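Side-chain contacts in flavin-dependent monooxygenase, oxygenase subunit HsaA (Mycobacterium tuberculosis, PDB 3AFF), which probably hydroxylates the phenolic ring of the cholesterol breakdown product 3-HSA at the ortho position, using reduced flavin and molecular oxygen: residues C63-F68 / G299-E304; S119-G124 / N371-A376; W233-P238 / E317-A322; Y305-L308 / I314-E317; V378-G381 / G386-P389. One frame throughout, in Å; residues are numbered along the deposited sequence.

How the interactions relate
Interactions 1, 3 and 4 form a cluster in the helical part of this acyl-CoA dehydrogenase-like fold, with centres 10 to 12 Å apart. Helix 286-309 serves interactions 1 and 4, helix 316-342 serves 3 and 4, and E304 of interaction 1 hydrogen-bonds T235 of interaction 3. Along the chain, interaction 1 joins an N-terminal helix to a C-terminal one and crosses interactions 2 and 3; interaction 3 lies within the span of interaction 2, and interaction 4 closes the short connection between consecutive helices. Interaction 2, about 17 Å from interaction 3 between centres, carries the network to the sheet and the probable FMN site through the E374-W233 bond. Interaction 5 follows it in sequence, and both touch the second subunit.

Interaction 1: C63-F68 / G299-E304; sequences CDPALF and GNVSDE
Apolar contact between P65 and A66 at the start of helix 65-76 and V301 on helix 286-309 carries most of this junction. V301 CG1 stands anti to its own backbone N (chi1 174°), a setting that presents this methyl to the other helix. It comes within 3.7 Å of A66 N at the helix start and lies 3.9 Å from P65 CG, the proline ring and the valine side chain passing side by side with opposite headings. Alanine suits the closest backbone approach, where its CA is 6.0 Å from that of V301. At the margin, A66 CB rests 3.7 Å from S302 OG, a hydroxyl already bonded to I298 O within its own helix.

The polar element is an N-cap: A66 N bonds D64 OD1 at 3.0 Å, from above the carboxylate plane, 44° out of it. Proline fits the first helical turn, where its missing N-H costs no helix bond. With no hydrogen bond across the interface, the chemistry implies that the two helices are joined here by close methyl and ring packing.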
loop_
_atom_site.group_PDB
_atom_site.type_symbol
_atom_site.label_atom_id
_atom_site.label_comp_id
_atom_site.label_asym_id
_atom_site.label_seq_id
_atom_site.Cartn_x
_atom_site.Cartn_y
_atom_site.Cartn_z
ATOM N N CYS A 63 27.420 7.659 39.863
ATOM C CA CYS A 63 27.875 7.395 38.492
ATOM C C CYS A 63 26.937 7.675 37.348
ATOM O O CYS A 63 25.744 8.004 37.537
ATOM C CB CYS A 63 28.397 5.976 38.383
ATOM S SG CYS A 63 27.083 4.737 38.233
ATOM N N ASP A 64 27.529 7.615 36.137
ATOM C CA ASP A 64 26.789 7.703 34.885
ATOM C C ASP A 64 25.709 6.593 34.909
ATOM O O ASP A 64 26.039 5.398 35.088
ATOM C CB ASP A 64 27.810 7.497 33.791
ATOM C CG ASP A 64 27.219 7.394 32.391
ATOM O OD1 ASP A 64 25.975 7.309 32.193
ATOM O OD2 ASP A 64 28.087 7.419 31.475
ATOM N N PRO A 65 24.416 6.971 34.817
ATOM C CA PRO A 65 23.372 5.926 34.989
ATOM C C PRO A 65 23.445 4.810 33.885
ATOM O O PRO A 65 23.105 3.671 34.128
ATOM C CB PRO A 65 22.070 6.749 34.972
ATOM C CG PRO A 65 22.409 7.895 34.103
ATOM C CD PRO A 65 23.791 8.291 34.611
ATOM N N ALA A 66 24.028 5.108 32.716
ATOM C CA ALA A 66 24.187 4.060 31.716
ATOM C C ALA A 66 25.168 2.969 32.131
ATOM O O ALA A 66 25.004 1.774 31.799
ATOM C CB ALA A 66 24.534 4.684 30.372
ATOM N N LEU A 67 26.192 3.343 32.915
ATOM C CA LEU A 67 27.095 2.343 33.436
ATOM C C LEU A 67 26.473 1.467 34.479
ATOM O O LEU A 67 26.804 0.270 34.572
ATOM C CB LEU A 67 28.336 2.997 34.052
ATOM C CG LEU A 67 29.187 3.709 33.003
ATOM C CD1 LEU A 67 30.353 4.350 33.715
ATOM C CD2 LEU A 67 29.680 2.728 31.871
ATOM N N PHE A 68 25.658 2.051 35.350
ATOM C CA PHE A 68 24.914 1.237 36.298
ATOM C C PHE A 68 24.030 0.209 35.588
ATOM O O PHE A 68 24.035 -0.948 35.966
ATOM C CB PHE A 68 24.029 2.108 37.224
ATOM C CG PHE A 68 23.194 1.275 38.169
ATOM C CD1 PHE A 68 23.742 0.803 39.371
ATOM C CD2 PHE A 68 21.870 0.941 37.844
ATOM C CE1 PHE A 68 22.987 0.040 40.228
ATOM C CE2 PHE A 68 21.118 0.145 38.701
ATOM C CZ PHE A 68 21.673 -0.281 39.883
ATOM N N GLY A 299 20.362 3.776 25.066
ATOM C CA GLY A 299 20.380 5.016 24.321
ATOM C C GLY A 299 19.570 6.162 24.888
ATOM O O GLY A 299 20.011 7.315 24.832
ATOM N N ASN A 300 18.343 5.888 25.350
ATOM C CA ASN A 300 17.533 6.932 25.954
ATOM C C ASN A 300 18.132 7.393 27.289
ATOM O O ASN A 300 18.055 8.555 27.619
ATOM C CB ASN A 300 16.134 6.345 26.191
ATOM C CG ASN A 300 15.477 5.987 24.904
ATOM O OD1 ASN A 300 14.861 4.926 24.735
ATOM N ND2 ASN A 300 15.612 6.874 23.976
ATOM N N VAL A 301 18.739 6.466 28.033
ATOM C CA VAL A 301 19.410 6.821 29.315
ATOM C C VAL A 301 20.607 7.778 29.047
ATOM O O VAL A 301 20.681 8.849 29.592
ATOM C CB VAL A 301 19.894 5.524 30.042
ATOM C CG1 VAL A 301 20.726 5.878 31.285
ATOM C CG2 VAL A 301 18.675 4.650 30.392
ATOM N N SER A 302 21.501 7.391 28.134
ATOM C CA SER A 302 22.614 8.245 27.663
ATOM C C SER A 302 22.207 9.619 27.135
ATOM O O SER A 302 22.806 10.614 27.463
ATOM C CB SER A 302 23.327 7.506 26.540
ATOM O OG SER A 302 23.934 6.408 27.152
ATOM N N ASP A 303 21.158 9.682 26.325
ATOM C CA ASP A 303 20.691 10.978 25.823
ATOM C C ASP A 303 20.220 11.934 26.916
ATOM O O ASP A 303 20.433 13.156 26.844
ATOM C CB ASP A 303 19.552 10.805 24.791
ATOM C CG ASP A 303 19.998 10.107 23.480
ATOM O OD1 ASP A 303 21.202 9.856 23.293
ATOM O OD2 ASP A 303 19.120 9.817 22.604
ATOM N N GLU A 304 19.491 11.398 27.883
ATOM C CA GLU A 304 18.989 12.195 28.996
ATOM C C GLU A 304 20.176 12.624 29.840
ATOM O O GLU A 304 20.244 13.787 30.166
ATOM C CB GLU A 304 18.013 11.385 29.886
ATOM C CG GLU A 304 16.641 11.136 29.197
ATOM C CD GLU A 304 15.672 10.251 30.045
ATOM O OE1 GLU A 304 16.075 9.809 31.137
ATOM O OE2 GLU A 304 14.511 10.015 29.611
#

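Interaction 2: S119-G124 / N371-A376; sequences SYAPMG and NDPERA
The turn that follows strand 116-119, next to the probable FMN-binding residues S119 and Y120, packs against the entry to helix 374-377 through A121, P122 and P373. P373 CG is the atom that touches: it lies 3.9 Å from P122 CD and 4.4 Å from A121 CB. The two proline rings lie alongside each other, pointing opposite ways. P122 is the centre of an inverse gamma turn, a bend to which the restricted phi of proline is well suited.

Behind P373, D372 OD1 accepts from E374 N in a short bond of 2.6 Å, nearly along the C-O axis and with an N-H...O angle of 159°. This capping bond ties down the backbone just after the touching proline. E374 reaches on to W233 by a hydrogen bond and to R323 by a salt bridge, while E384 of the second subunit packs on both P122 and P373. Such a place, where a sheet turn meets the C-terminal part of the chain, probably borders the FMN site in this acyl-CoA dehydrogenase-like fold.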
loop_
_atom_site.group_PDB
_atom_site.type_symbol
_atom_site.label_atom_id
_atom_site.label_comp_id
_atom_site.label_asym_id
_atom_site.label_seq_id
_atom_site.Cartn_x
_atom_site.Cartn_y
_atom_site.Cartn_z
ATOM N N SER A 119 8.661 -1.557 47.856
ATOM C CA SER A 119 7.472 -2.061 47.153
ATOM C C SER A 119 6.618 -0.836 46.936
ATOM O O SER A 119 5.877 -0.399 47.857
ATOM C CB SER A 119 6.741 -3.177 47.920
ATOM O OG SER A 119 5.490 -3.516 47.280
ATOM N N TYR A 120 6.759 -0.266 45.731
ATOM C CA TYR A 120 6.161 1.033 45.342
ATOM C C TYR A 120 4.681 1.008 44.958
ATOM O O TYR A 120 4.012 2.055 44.919
ATOM C CB TYR A 120 6.926 1.656 44.181
ATOM C CG TYR A 120 8.405 2.013 44.444
ATOM C CD1 TYR A 120 8.790 2.746 45.549
ATOM C CD2 TYR A 120 9.405 1.598 43.548
ATOM C CE1 TYR A 120 10.201 3.094 45.774
ATOM C CE2 TYR A 120 10.806 1.892 43.779
ATOM C CZ TYR A 120 11.158 2.662 44.882
ATOM O OH TYR A 120 12.474 3.027 45.075
ATOM N N ALA A 121 4.166 -0.178 44.691
ATOM C CA ALA A 121 2.733 -0.368 44.388
ATOM C C ALA A 121 1.887 0.079 45.568
ATOM O O ALA A 121 2.253 -0.138 46.686
ATOM C CB ALA A 121 2.457 -1.886 44.094
ATOM N N PRO A 122 0.745 0.713 45.314
ATOM C CA PRO A 122 0.025 1.287 46.428
ATOM C C PRO A 122 -0.724 0.180 47.237
ATOM O O PRO A 122 -1.884 -0.055 46.990
ATOM C CB PRO A 122 -0.996 2.194 45.725
ATOM C CG PRO A 122 -1.276 1.505 44.444
ATOM C CD PRO A 122 0.053 0.931 44.021
ATOM N N MET A 123 -0.089 -0.505 48.184
ATOM C CA MET A 123 -0.798 -1.582 48.867
ATOM C C MET A 123 -0.998 -1.208 50.365
ATOM O O MET A 123 -0.984 -2.080 51.226
ATOM C CB MET A 123 -0.005 -2.902 48.701
ATOM C CG MET A 123 0.134 -3.335 47.225
ATOM S SD MET A 123 0.958 -4.888 46.897
ATOM C CE MET A 123 2.422 -4.198 46.218
ATOM N N GLY A 124 -1.072 0.089 50.655
ATOM C CA GLY A 124 -1.107 0.611 52.018
ATOM C C GLY A 124 -1.261 2.109 51.894
ATOM O O GLY A 124 -1.266 2.621 50.772
ATOM N N ASN A 371 2.291 -5.682 35.079
ATOM C CA ASN A 371 1.466 -5.391 36.268
ATOM C C ASN A 371 1.864 -4.071 36.985
ATOM O O ASN A 371 1.428 -3.837 38.116
ATOM C CB ASN A 371 1.420 -6.596 37.232
ATOM C CG ASN A 371 0.563 -7.721 36.673
ATOM O OD1 ASN A 371 1.081 -8.596 35.950
ATOM N ND2 ASN A 371 -0.770 -7.637 36.869
ATOM N N ASP A 372 2.622 -3.187 36.325
ATOM C CA ASP A 372 3.085 -1.994 37.033
ATOM C C ASP A 372 1.958 -0.974 37.053
ATOM O O ASP A 372 1.440 -0.649 36.018
ATOM C CB ASP A 372 4.355 -1.372 36.427
ATOM C CG ASP A 372 4.948 -0.292 37.361
ATOM O OD1 ASP A 372 4.219 0.666 37.634
ATOM O OD2 ASP A 372 6.073 -0.444 37.925
ATOM N N PRO A 373 1.547 -0.489 38.237
ATOM C CA PRO A 373 0.512 0.580 38.229
ATOM C C PRO A 373 0.859 1.913 37.526
ATOM O O PRO A 373 -0.025 2.695 37.146
ATOM C CB PRO A 373 0.209 0.787 39.723
ATOM C CG PRO A 373 1.385 0.258 40.449
ATOM C CD PRO A 373 1.909 -0.904 39.603
ATOM N N GLU A 374 2.137 2.204 37.352
ATOM C CA GLU A 374 2.497 3.439 36.713
ATOM C C GLU A 374 2.083 3.477 35.276
ATOM O O GLU A 374 1.984 4.538 34.695
ATOM C CB GLU A 374 3.985 3.648 36.764
ATOM C CG GLU A 374 4.515 3.734 38.156
ATOM C CD GLU A 374 5.892 4.471 38.213
ATOM O OE1 GLU A 374 6.585 4.620 37.131
ATOM O OE2 GLU A 374 6.231 4.865 39.363
ATOM N N ARG A 375 1.827 2.333 34.672
ATOM C CA ARG A 375 1.234 2.351 33.340
ATOM C C ARG A 375 -0.111 3.084 33.399
ATOM O O ARG A 375 -0.538 3.656 32.417
ATOM C CB ARG A 375 1.029 0.929 32.800
ATOM C CG ARG A 375 2.292 0.160 32.614
ATOM C CD ARG A 375 1.985 -1.304 32.294
ATOM N NE ARG A 375 1.255 -1.428 31.024
ATOM C CZ ARG A 375 0.237 -2.272 30.811
ATOM N NH1 ARG A 375 -0.194 -3.087 31.781
ATOM N NH2 ARG A 375 -0.370 -2.295 29.622
ATOM N N ALA A 376 -0.787 3.092 34.542
ATOM C CA ALA A 376 -2.034 3.817 34.584
ATOM C C ALA A 376 -1.772 5.239 35.054
ATOM O O ALA A 376 -2.392 6.166 34.573
ATOM C CB ALA A 376 -3.022 3.106 35.479
#

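Interaction 3: W233-P238 / E317-A322; sequences WGTMHP and ELRARA
T235, on helix 233-259, lays both branches of its side chain over the methyl of A322 on helix 316-342. OG1 is 3.7 Å from A322 CB and CG2 is 4.0 Å from it. A chi1 of -51° puts both branches on the side facing that methyl. The small side chains let the helices come close, with the CA atoms of T235 and A322 6.4 Å apart.

Threonine also brings a polar group into this buried place. A water donates to T235 OG1 at 2.7 Å and to R319 O at 2.7 Å, bridging the helices where no direct hydrogen bond does. The same hydroxyl bonds E304 OE2 on helix 286-309, so both water and carboxylate grip it. The R319 side chain, passing near OG1 with its CG, turns its guanidinium away to D391 O and to an oxygen of the C-terminal residue V394. Small-residue packing with a bridging water thus joins two helices of the C-terminal helical bundle characteristic of acyl-CoA dehydrogenases.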
loop_
_atom_site.group_PDB
_atom_site.type_symbol
_atom_site.label_atom_id
_atom_site.label_comp_id
_atom_site.label_asym_id
_atom_site.label_seq_id
_atom_site.Cartn_x
_atom_site.Cartn_y
_atom_site.Cartn_z
ATOM N N TRP A 233 12.369 10.100 37.122
ATOM C CA TRP A 233 11.816 8.871 37.709
ATOM C C TRP A 233 11.232 7.926 36.643
ATOM O O TRP A 233 11.480 6.708 36.683
ATOM C CB TRP A 233 10.748 9.245 38.740
ATOM C CG TRP A 233 10.000 8.069 39.272
ATOM C CD1 TRP A 233 8.825 7.573 38.795
ATOM C CD2 TRP A 233 10.359 7.252 40.395
ATOM N NE1 TRP A 233 8.419 6.490 39.551
ATOM C CE2 TRP A 233 9.337 6.288 40.550
ATOM C CE3 TRP A 233 11.426 7.262 41.314
ATOM C CZ2 TRP A 233 9.377 5.288 41.558
ATOM C CZ3 TRP A 233 11.459 6.283 42.314
ATOM C CH2 TRP A 233 10.423 5.320 42.438
ATOM N N GLY A 234 10.511 8.524 35.698
ATOM C CA GLY A 234 9.752 7.776 34.656
ATOM C C GLY A 234 10.649 7.016 33.690
ATOM O O GLY A 234 10.187 6.069 33.003
ATOM N N THR A 235 11.922 7.439 33.593
ATOM C CA THR A 235 12.969 6.649 32.959
ATOM C C THR A 235 13.695 5.737 33.903
ATOM O O THR A 235 13.883 4.530 33.607
ATOM C CB THR A 235 13.983 7.521 32.120
ATOM O OG1 THR A 235 13.245 8.372 31.225
ATOM C CG2 THR A 235 14.882 6.635 31.238
ATOM N N MET A 236 14.112 6.248 35.050
ATOM C CA MET A 236 14.989 5.418 35.930
ATOM C C MET A 236 14.268 4.173 36.473
ATOM O O MET A 236 14.795 3.104 36.581
ATOM C CB MET A 236 15.510 6.273 37.092
ATOM C CG MET A 236 16.548 7.347 36.657
ATOM S SD MET A 236 18.150 6.641 36.219
ATOM C CE MET A 236 18.869 6.169 37.762
ATOM N N HIS A 237 13.023 4.362 36.835
ATOM C CA HIS A 237 12.241 3.342 37.500
ATOM C C HIS A 237 11.944 2.160 36.561
ATOM O O HIS A 237 12.277 1.020 36.931
ATOM C CB HIS A 237 10.941 3.951 38.154
ATOM C CG HIS A 237 10.038 2.932 38.765
ATOM N ND1 HIS A 237 10.501 1.933 39.598
ATOM C CD2 HIS A 237 8.696 2.767 38.692
ATOM C CE1 HIS A 237 9.491 1.156 39.954
ATOM N NE2 HIS A 237 8.380 1.672 39.461
ATOM N N PRO A 238 11.318 2.376 35.384
ATOM C CA PRO A 238 11.214 1.177 34.517
ATOM C C PRO A 238 12.518 0.595 33.952
ATOM O O PRO A 238 12.599 -0.597 33.792
ATOM C CB PRO A 238 10.275 1.652 33.356
ATOM C CG PRO A 238 10.464 3.048 33.294
ATOM C CD PRO A 238 10.554 3.493 34.790
ATOM N N GLU A 317 9.357 15.073 25.089
ATOM C CA GLU A 317 9.358 14.112 23.970
ATOM C C GLU A 317 10.400 13.026 24.163
ATOM O O GLU A 317 10.152 11.892 23.761
ATOM C CB GLU A 317 9.583 14.796 22.620
ATOM C CG GLU A 317 10.755 15.836 22.700
ATOM C CD GLU A 317 11.835 15.739 21.546
ATOM O OE1 GLU A 317 13.067 15.495 21.872
ATOM O OE2 GLU A 317 11.424 15.924 20.346
ATOM N N LEU A 318 11.522 13.335 24.827
ATOM C CA LEU A 318 12.548 12.321 25.094
ATOM C C LEU A 318 12.099 11.313 26.166
ATOM O O LEU A 318 12.302 10.077 26.033
ATOM C CB LEU A 318 13.881 12.990 25.477
ATOM C CG LEU A 318 15.055 12.088 25.865
ATOM C CD1 LEU A 318 15.300 10.924 24.875
ATOM C CD2 LEU A 318 16.358 12.873 26.055
ATOM N N ARG A 319 11.540 11.817 27.274
ATOM C CA ARG A 319 11.006 10.914 28.310
ATOM C C ARG A 319 9.900 10.030 27.721
ATOM O O ARG A 319 9.847 8.816 27.979
ATOM C CB ARG A 319 10.481 11.739 29.500
ATOM C CG ARG A 319 11.574 12.417 30.402
ATOM C CD ARG A 319 11.007 13.668 31.176
ATOM N NE ARG A 319 9.754 13.279 31.676
ATOM C CZ ARG A 319 8.631 13.986 31.744
ATOM N NH1 ARG A 319 8.557 15.274 31.533
ATOM N NH2 ARG A 319 7.576 13.338 32.132
ATOM N N ALA A 320 9.034 10.640 26.929
ATOM C CA ALA A 320 8.001 9.877 26.171
ATOM C C ALA A 320 8.517 8.733 25.259
ATOM O O ALA A 320 8.054 7.597 25.340
ATOM C CB ALA A 320 7.121 10.836 25.382
ATOM N N ARG A 321 9.499 9.016 24.409
ATOM C CA ARG A 321 10.224 7.948 23.670
ATOM C C ARG A 321 10.772 6.865 24.606
ATOM O O ARG A 321 10.739 5.683 24.293
ATOM C CB ARG A 321 11.444 8.524 22.952
ATOM C CG ARG A 321 11.189 9.212 21.648
ATOM C CD ARG A 321 12.451 9.204 20.675
ATOM N NE ARG A 321 13.744 9.711 21.171
ATOM C CZ ARG A 321 14.718 8.903 21.607
ATOM N NH1 ARG A 321 14.462 7.594 21.620
ATOM N NH2 ARG A 321 15.928 9.362 22.024
ATOM N N ALA A 322 11.357 7.281 25.728
ATOM C CA ALA A 322 12.033 6.328 26.623
ATOM C C ALA A 322 10.992 5.358 27.197
ATOM O O ALA A 322 11.260 4.174 27.308
ATOM C CB ALA A 322 12.850 7.087 27.766
HETATM O O HOH W 1 10.694 8.096 30.481
#

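Interaction 4: Y305-L308 / I314-E317; sequences YALL and IPFE
L308 and I314 meet across a helical hairpin, where helix 286-309 ends and the chain turns back into helix 316-342. Their side chains cross at about a right angle, and the tip of the isoleucine, CD1, fits against the branched end of the leucine: it is 3.5 Å from L308 CD1, 3.6 Å from L308 CG and 3.8 Å from L308 CD2. I314 CG1 stands anti to its carbonyl carbon (chi1 -63°), and the extended second torsion (chi2 159°) carries CD1 out to this branch point.

Proline is tolerated at the N-cap position of P315, where no helix bond needs its N-H, and its ring gives a firm apolar surface. Farther out, L307 packs on L318 and I314 on R319, both in the first turns of the second helix, and L308 reaches M231. No hydrogen bond links the two segments, and the contact between them is aliphatic. At its margin, L307 also crosses P315 at about a right angle, with L307 CD1 resting 3.8 Å from P315 CD.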
loop_
_atom_site.group_PDB
_atom_site.type_symbol
_atom_site.label_atom_id
_atom_site.label_comp_id
_atom_site.label_asym_id
_atom_site.label_seq_id
_atom_site.Cartn_x
_atom_site.Cartn_y
_atom_site.Cartn_z
ATOM N N TYR A 305 21.070 11.683 30.172
ATOM C CA TYR A 305 22.179 12.005 31.031
ATOM C C TYR A 305 23.079 13.033 30.378
ATOM O O TYR A 305 23.559 13.928 31.057
ATOM C CB TYR A 305 22.945 10.762 31.444
ATOM C CG TYR A 305 23.961 11.045 32.506
ATOM C CD1 TYR A 305 23.562 11.549 33.749
ATOM C CD2 TYR A 305 25.337 10.860 32.256
ATOM C CE1 TYR A 305 24.489 11.823 34.747
ATOM C CE2 TYR A 305 26.269 11.158 33.222
ATOM C CZ TYR A 305 25.832 11.611 34.487
ATOM O OH TYR A 305 26.763 11.870 35.478
ATOM N N ALA A 306 23.245 12.930 29.053
ATOM C CA ALA A 306 24.087 13.847 28.281
ATOM C C ALA A 306 23.580 15.266 28.365
ATOM O O ALA A 306 24.373 16.229 28.491
ATOM C CB ALA A 306 24.217 13.370 26.807
ATOM N N LEU A 307 22.263 15.439 28.344
ATOM C CA LEU A 307 21.702 16.775 28.562
ATOM C C LEU A 307 21.933 17.319 30.004
ATOM O O LEU A 307 22.275 18.512 30.189
ATOM C CB LEU A 307 20.208 16.791 28.251
ATOM C CG LEU A 307 19.860 16.562 26.776
ATOM C CD1 LEU A 307 18.438 16.039 26.637
ATOM C CD2 LEU A 307 19.986 17.856 26.031
ATOM N N LEU A 308 21.779 16.446 31.014
ATOM C CA LEU A 308 21.917 16.899 32.403
ATOM C C LEU A 308 23.405 17.287 32.672
ATOM O O LEU A 308 23.662 18.336 33.262
ATOM C CB LEU A 308 21.402 15.802 33.362
ATOM C CG LEU A 308 19.886 15.496 33.280
ATOM C CD1 LEU A 308 19.527 14.256 34.138
ATOM C CD2 LEU A 308 19.070 16.740 33.666
ATOM N N ILE A 314 15.781 17.994 30.190
ATOM C CA ILE A 314 15.291 16.881 29.381
ATOM C C ILE A 314 13.895 17.203 28.787
ATOM O O ILE A 314 12.984 17.563 29.501
ATOM C CB ILE A 314 15.284 15.585 30.175
ATOM C CG1 ILE A 314 16.734 15.201 30.577
ATOM C CG2 ILE A 314 14.602 14.484 29.344
ATOM C CD1 ILE A 314 16.903 14.240 31.765
ATOM N N PRO A 315 13.734 17.111 27.468
ATOM C CA PRO A 315 12.394 17.432 27.011
ATOM C C PRO A 315 11.356 16.323 27.232
ATOM O O PRO A 315 11.694 15.124 27.322
ATOM C CB PRO A 315 12.561 17.702 25.508
ATOM C CG PRO A 315 14.009 17.392 25.171
ATOM C CD PRO A 315 14.692 16.824 26.381
ATOM N N PHE A 316 10.093 16.719 27.266
ATOM C CA PHE A 316 9.035 15.740 27.446
ATOM C C PHE A 316 9.103 14.673 26.343
ATOM O O PHE A 316 8.949 13.488 26.633
ATOM C CB PHE A 316 7.645 16.398 27.520
ATOM C CG PHE A 316 6.520 15.396 27.520
ATOM C CD1 PHE A 316 6.150 14.740 28.700
ATOM C CD2 PHE A 316 5.902 15.036 26.339
ATOM C CE1 PHE A 316 5.123 13.774 28.699
ATOM C CE2 PHE A 316 4.873 14.058 26.342
ATOM C CZ PHE A 316 4.497 13.431 27.543
ATOM N N GLU A 317 9.357 15.073 25.089
ATOM C CA GLU A 317 9.358 14.112 23.970
ATOM C C GLU A 317 10.400 13.026 24.163
ATOM O O GLU A 317 10.152 11.892 23.761
ATOM C CB GLU A 317 9.583 14.796 22.620
ATOM C CG GLU A 317 10.755 15.836 22.700
ATOM C CD GLU A 317 11.835 15.739 21.546
ATOM O OE1 GLU A 317 13.067 15.495 21.872
ATOM O OE2 GLU A 317 11.424 15.924 20.346
#

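Interaction 5: V378-G381 / G386-P389; sequences VIFG and GLPP
A chi1 of -71° at F380 and of -82° at L387 sets CG of each residue anti to its own carbonyl carbon, and both side chains lean into the bend of the C-terminal loop between helices 374-377 and 390-393. There L387 CD1 approaches the phenylalanine ring obliquely, 3.8 Å from F380 CD2 and 4.0 Å from F380 CE2, and this single methyl does the touching. Both groups, a broad ring and a branched aliphatic end, are apolar, as suits a buried contact.

The backbone carbonyls are linked by water. One water donates to P388 O at 3.0 Å and, weakly, to F380 O at 3.2 Å, bridging two acceptors, which need a donor between them. P389 lies close by, its C atom 3.8 Å from F380 O. P388 and P389 can donate no N-H, and the water donates to both carbonyls.

Outside the contact, L387 and P388 pack on Y210 of helix 210-214, and F380 on A376 of the second subunit. The chemistry therefore implies a loop whose two arms are joined here by an apolar contact and a water bridge, with a backbone hydrogen bond between F380 and G390 beside them, at a place where the C-terminal segment also reaches the subunit interface.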
loop_
_atom_site.group_PDB
_atom_site.type_symbol
_atom_site.label_atom_id
_atom_site.label_comp_id
_atom_site.label_asym_id
_atom_site.label_seq_id
_atom_site.Cartn_x
_atom_site.Cartn_y
_atom_site.Cartn_z
ATOM N N VAL A 378 0.288 7.449 34.434
ATOM C CA VAL A 378 0.582 8.376 33.337
ATOM C C VAL A 378 -0.665 9.073 32.651
ATOM O O VAL A 378 -0.611 10.224 32.134
ATOM C CB VAL A 378 1.505 7.527 32.444
ATOM C CG1 VAL A 378 0.961 7.226 31.038
ATOM C CG2 VAL A 378 2.944 7.898 32.620
ATOM N N ILE A 379 -1.786 8.377 32.698
ATOM C CA ILE A 379 -3.063 8.766 32.122
ATOM C C ILE A 379 -3.793 9.779 33.024
ATOM O O ILE A 379 -4.460 10.719 32.547
ATOM C CB ILE A 379 -3.836 7.428 31.797
ATOM C CG1 ILE A 379 -3.002 6.629 30.778
ATOM C CG2 ILE A 379 -5.220 7.631 31.253
ATOM C CD1 ILE A 379 -3.417 5.211 30.678
ATOM N N PHE A 380 -3.610 9.678 34.339
ATOM C CA PHE A 380 -4.244 10.618 35.285
ATOM C C PHE A 380 -3.811 12.087 35.080
ATOM O O PHE A 380 -2.613 12.409 35.144
ATOM C CB PHE A 380 -3.921 10.221 36.724
ATOM C CG PHE A 380 -4.600 8.959 37.198
ATOM C CD1 PHE A 380 -5.927 8.691 36.887
ATOM C CD2 PHE A 380 -3.900 8.055 37.988
ATOM C CE1 PHE A 380 -6.558 7.560 37.382
ATOM C CE2 PHE A 380 -4.487 6.925 38.472
ATOM C CZ PHE A 380 -5.831 6.658 38.155
ATOM N N GLY A 381 -4.761 12.995 34.853
ATOM C CA GLY A 381 -4.405 14.402 34.720
ATOM C C GLY A 381 -4.963 15.306 35.799
ATOM O O GLY A 381 -4.837 16.538 35.699
ATOM N N GLY A 386 -3.941 11.702 45.035
ATOM C CA GLY A 386 -2.787 12.407 45.469
ATOM C C GLY A 386 -1.644 12.429 44.500
ATOM O O GLY A 386 -0.619 13.059 44.776
ATOM N N LEU A 387 -1.812 11.770 43.352
ATOM C CA LEU A 387 -0.758 11.624 42.354
ATOM C C LEU A 387 -0.452 12.971 41.657
ATOM O O LEU A 387 -1.331 13.865 41.601
ATOM C CB LEU A 387 -1.173 10.539 41.339
ATOM C CG LEU A 387 -0.895 9.113 41.829
ATOM C CD1 LEU A 387 -1.781 8.040 41.127
ATOM C CD2 LEU A 387 0.594 8.757 41.756
ATOM N N PRO A 388 0.775 13.121 41.098
ATOM C CA PRO A 388 1.086 14.318 40.325
ATOM C C PRO A 388 0.486 14.189 38.924
ATOM O O PRO A 388 0.030 13.120 38.583
ATOM C CB PRO A 388 2.629 14.281 40.233
ATOM C CG PRO A 388 3.003 12.817 40.429
ATOM C CD PRO A 388 1.878 12.124 41.076
ATOM N N PRO A 389 0.486 15.274 38.105
ATOM C CA PRO A 389 -0.040 15.177 36.754
ATOM C C PRO A 389 0.713 14.082 36.032
ATOM O O PRO A 389 1.949 14.024 36.105
ATOM C CB PRO A 389 0.307 16.533 36.101
ATOM C CG PRO A 389 0.725 17.399 37.150
ATOM C CD PRO A 389 1.007 16.612 38.417
HETATM O O HOH W 2 -2.876 13.540 38.141
#